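Local coordinates for protein GTP pyrophosphokinase YjbM (PDB 5DEC) that synthesises the alarmone (p)ppGpp by transferring pyrophosphate from ATP to GDP or GTP, working as an allosterically regulated homotetramer, at residues G33-Y38 against D43-E48. Numbering follows the deposited sequence.
Sequences GIRTLY and DHSPIE
Residues 43-48, an irregular run, lie back against residues 33-38 of helix 11-38, bringing the CA atoms of Arg-35 and Ser-45 to 5.4 Å, while Asp-43 N donates to Tyr-38 O. With CG anti to the backbone N (chi1 179°) and the chain extended as far as NE, Arg-35 reaches alongside Ser-45 so that its NH1 donates to Ile-47 O (2.9 Å, N-H...O 151°), the oxygen lying close to the guanidinium plane. That carbonyl also accepts from Ser-45 OG, so two side chains grip it. Arg-35 NH1 makes a long salt bridge of 3.4 Å to Glu-48 OE1, the two planes 68° apart, and a water accepts from Arg-35 NH2 while donating to Glu-48 OE2. A leucine in place of Arg-35 would probably leave the Glu-48 carboxylate without its cationic mate and Ile-47 O with one donor fewer. Pro-46 CD sits over the Tyr-38 ring, 3.5 Å from its centroid, in a CH-pi contact; Ile-34 CD1 meets Ile-47 CD1 at 3.6 Å. Ile-34, Arg-35 and Glu-48 belong to the allosteric alarmone site shared between neighbouring subunits. Ile-34, Pro-46 and Ile-47 pack on helix 90-102, and Glu-48 pairs through its backbone with Met-86 as the loop leads into strand 49-54.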
loop_
_atom_site.group_PDB
_atom_site.type_symbol
_atom_site.label_atom_id
_atom_site.label_comp_id
_atom_site.label_asym_id
_atom_site.label_seq_id
_atom_site.Cartn_x
_atom_site.Cartn_y
_atom_site.Cartn_z
ATOM N N GLY B 33 -13.507 0.093 -2.414
ATOM C CA GLY B 33 -14.429 0.135 -1.290
ATOM C C GLY B 33 -15.719 -0.627 -1.540
ATOM O O GLY B 33 -16.417 -1.005 -0.606
ATOM N N ILE B 34 -16.055 -0.822 -2.809
ATOM C CA ILE B 34 -17.275 -1.533 -3.173
ATOM C C ILE B 34 -17.199 -2.968 -2.675
ATOM O O ILE B 34 -18.115 -3.451 -2.013
ATOM C CB ILE B 34 -17.501 -1.506 -4.699
ATOM C CG1 ILE B 34 -17.827 -0.085 -5.159
ATOM C CG2 ILE B 34 -18.623 -2.474 -5.101
ATOM C CD1 ILE B 34 -17.803 0.087 -6.651
ATOM N N ARG B 35 -16.094 -3.648 -2.978
ATOM C CA ARG B 35 -15.914 -5.033 -2.541
ATOM C C ARG B 35 -15.924 -5.133 -1.017
ATOM O O ARG B 35 -16.542 -6.037 -0.454
ATOM C CB ARG B 35 -14.610 -5.627 -3.098
ATOM C CG ARG B 35 -14.344 -7.062 -2.656
ATOM C CD ARG B 35 -13.108 -7.619 -3.327
ATOM N NE ARG B 35 -12.789 -8.963 -2.856
ATOM C CZ ARG B 35 -13.351 -10.074 -3.321
ATOM N NH1 ARG B 35 -14.277 -10.011 -4.267
ATOM N NH2 ARG B 35 -12.990 -11.254 -2.836
ATOM N N THR B 36 -15.235 -4.207 -0.351
ATOM C CA THR B 36 -15.214 -4.202 1.113
ATOM C C THR B 36 -16.615 -4.135 1.721
ATOM O O THR B 36 -16.945 -4.918 2.613
ATOM C CB THR B 36 -14.386 -3.027 1.661
ATOM O OG1 THR B 36 -13.032 -3.149 1.213
ATOM C CG2 THR B 36 -14.419 -3.028 3.185
ATOM N N LEU B 37 -17.433 -3.206 1.226
ATOM C CA LEU B 37 -18.827 -3.063 1.660
ATOM C C LEU B 37 -19.645 -4.361 1.580
ATOM O O LEU B 37 -20.641 -4.507 2.287
ATOM C CB LEU B 37 -19.529 -1.970 0.843
ATOM C CG LEU B 37 -19.534 -0.510 1.326
ATOM C CD1 LEU B 37 -18.143 0.030 1.661
ATOM C CD2 LEU B 37 -20.244 0.396 0.309
ATOM N N TYR B 38 -19.225 -5.285 0.714
ATOM C CA TYR B 38 -19.963 -6.524 0.433
ATOM C C TYR B 38 -19.537 -7.706 1.314
ATOM O O TYR B 38 -20.223 -8.728 1.363
ATOM C CB TYR B 38 -19.808 -6.910 -1.044
ATOM C CG TYR B 38 -20.872 -6.340 -1.953
ATOM C CD1 TYR B 38 -20.708 -5.109 -2.564
ATOM C CD2 TYR B 38 -22.049 -7.040 -2.202
ATOM C CE1 TYR B 38 -21.688 -4.584 -3.395
ATOM C CE2 TYR B 38 -23.030 -6.525 -3.030
ATOM C CZ TYR B 38 -22.845 -5.296 -3.622
ATOM O OH TYR B 38 -23.819 -4.787 -4.453
ATOM N N ASP B 43 -22.038 -11.228 1.335
ATOM C CA ASP B 43 -22.562 -11.930 0.167
ATOM C C ASP B 43 -21.525 -11.948 -0.955
ATOM O O ASP B 43 -20.318 -11.915 -0.703
ATOM C CB ASP B 43 -23.845 -11.262 -0.329
ATOM C CG ASP B 43 -23.625 -9.816 -0.730
ATOM O OD1 ASP B 43 -23.026 -9.058 0.064
ATOM O OD2 ASP B 43 -24.033 -9.444 -1.852
ATOM N N HIS B 44 -22.000 -12.011 -2.196
ATOM C CA HIS B 44 -21.110 -12.039 -3.351
ATOM C C HIS B 44 -20.786 -10.626 -3.811
ATOM O O HIS B 44 -21.672 -9.886 -4.234
ATOM C CB HIS B 44 -21.718 -12.827 -4.514
ATOM C CG HIS B 44 -20.940 -12.698 -5.791
ATOM N ND1 HIS B 44 -19.685 -13.239 -5.959
ATOM C CD2 HIS B 44 -21.238 -12.059 -6.950
ATOM C CE1 HIS B 44 -19.245 -12.951 -7.177
ATOM N NE2 HIS B 44 -20.166 -12.236 -7.793
ATOM N N SER B 45 -19.513 -10.256 -3.761
ATOM C CA SER B 45 -19.110 -8.957 -4.300
ATOM C C SER B 45 -19.124 -8.985 -5.831
ATOM O O SER B 45 -18.645 -9.938 -6.439
ATOM C CB SER B 45 -17.726 -8.564 -3.785
ATOM O OG SER B 45 -17.258 -7.419 -4.476
ATOM N N PRO B 46 -19.705 -7.956 -6.460
ATOM C CA PRO B 46 -19.694 -7.863 -7.927
ATOM C C PRO B 46 -18.322 -7.454 -8.484
ATOM O O PRO B 46 -18.121 -7.449 -9.707
ATOM C CB PRO B 46 -20.760 -6.798 -8.220
ATOM C CG PRO B 46 -20.787 -5.947 -6.989
ATOM C CD PRO B 46 -20.505 -6.883 -5.838
ATOM N N ILE B 47 -17.393 -7.123 -7.600
ATOM C CA ILE B 47 -16.038 -6.767 -7.997
ATOM C C ILE B 47 -15.028 -7.712 -7.371
ATOM O O ILE B 47 -15.014 -7.927 -6.160
ATOM C CB ILE B 47 -15.691 -5.322 -7.604
ATOM C CG1 ILE B 47 -16.549 -4.334 -8.405
ATOM C CG2 ILE B 47 -14.200 -5.054 -7.788
ATOM C CD1 ILE B 47 -16.273 -2.885 -8.059
ATOM N N GLU B 48 -14.172 -8.281 -8.198
ATOM C CA GLU B 48 -13.153 -9.170 -7.685
ATOM C C GLU B 48 -11.880 -8.353 -7.364
ATOM O O GLU B 48 -11.359 -8.426 -6.257
ATOM C CB GLU B 48 -12.878 -10.281 -8.707
ATOM C CG GLU B 48 -12.121 -11.443 -8.160
ATOM C CD GLU B 48 -12.997 -12.342 -7.301
ATOM O OE1 GLU B 48 -14.172 -11.987 -7.034
ATOM O OE2 GLU B 48 -12.500 -13.409 -6.894
HETATM O O HOH W 1 -14.000 -13.674 -4.424
#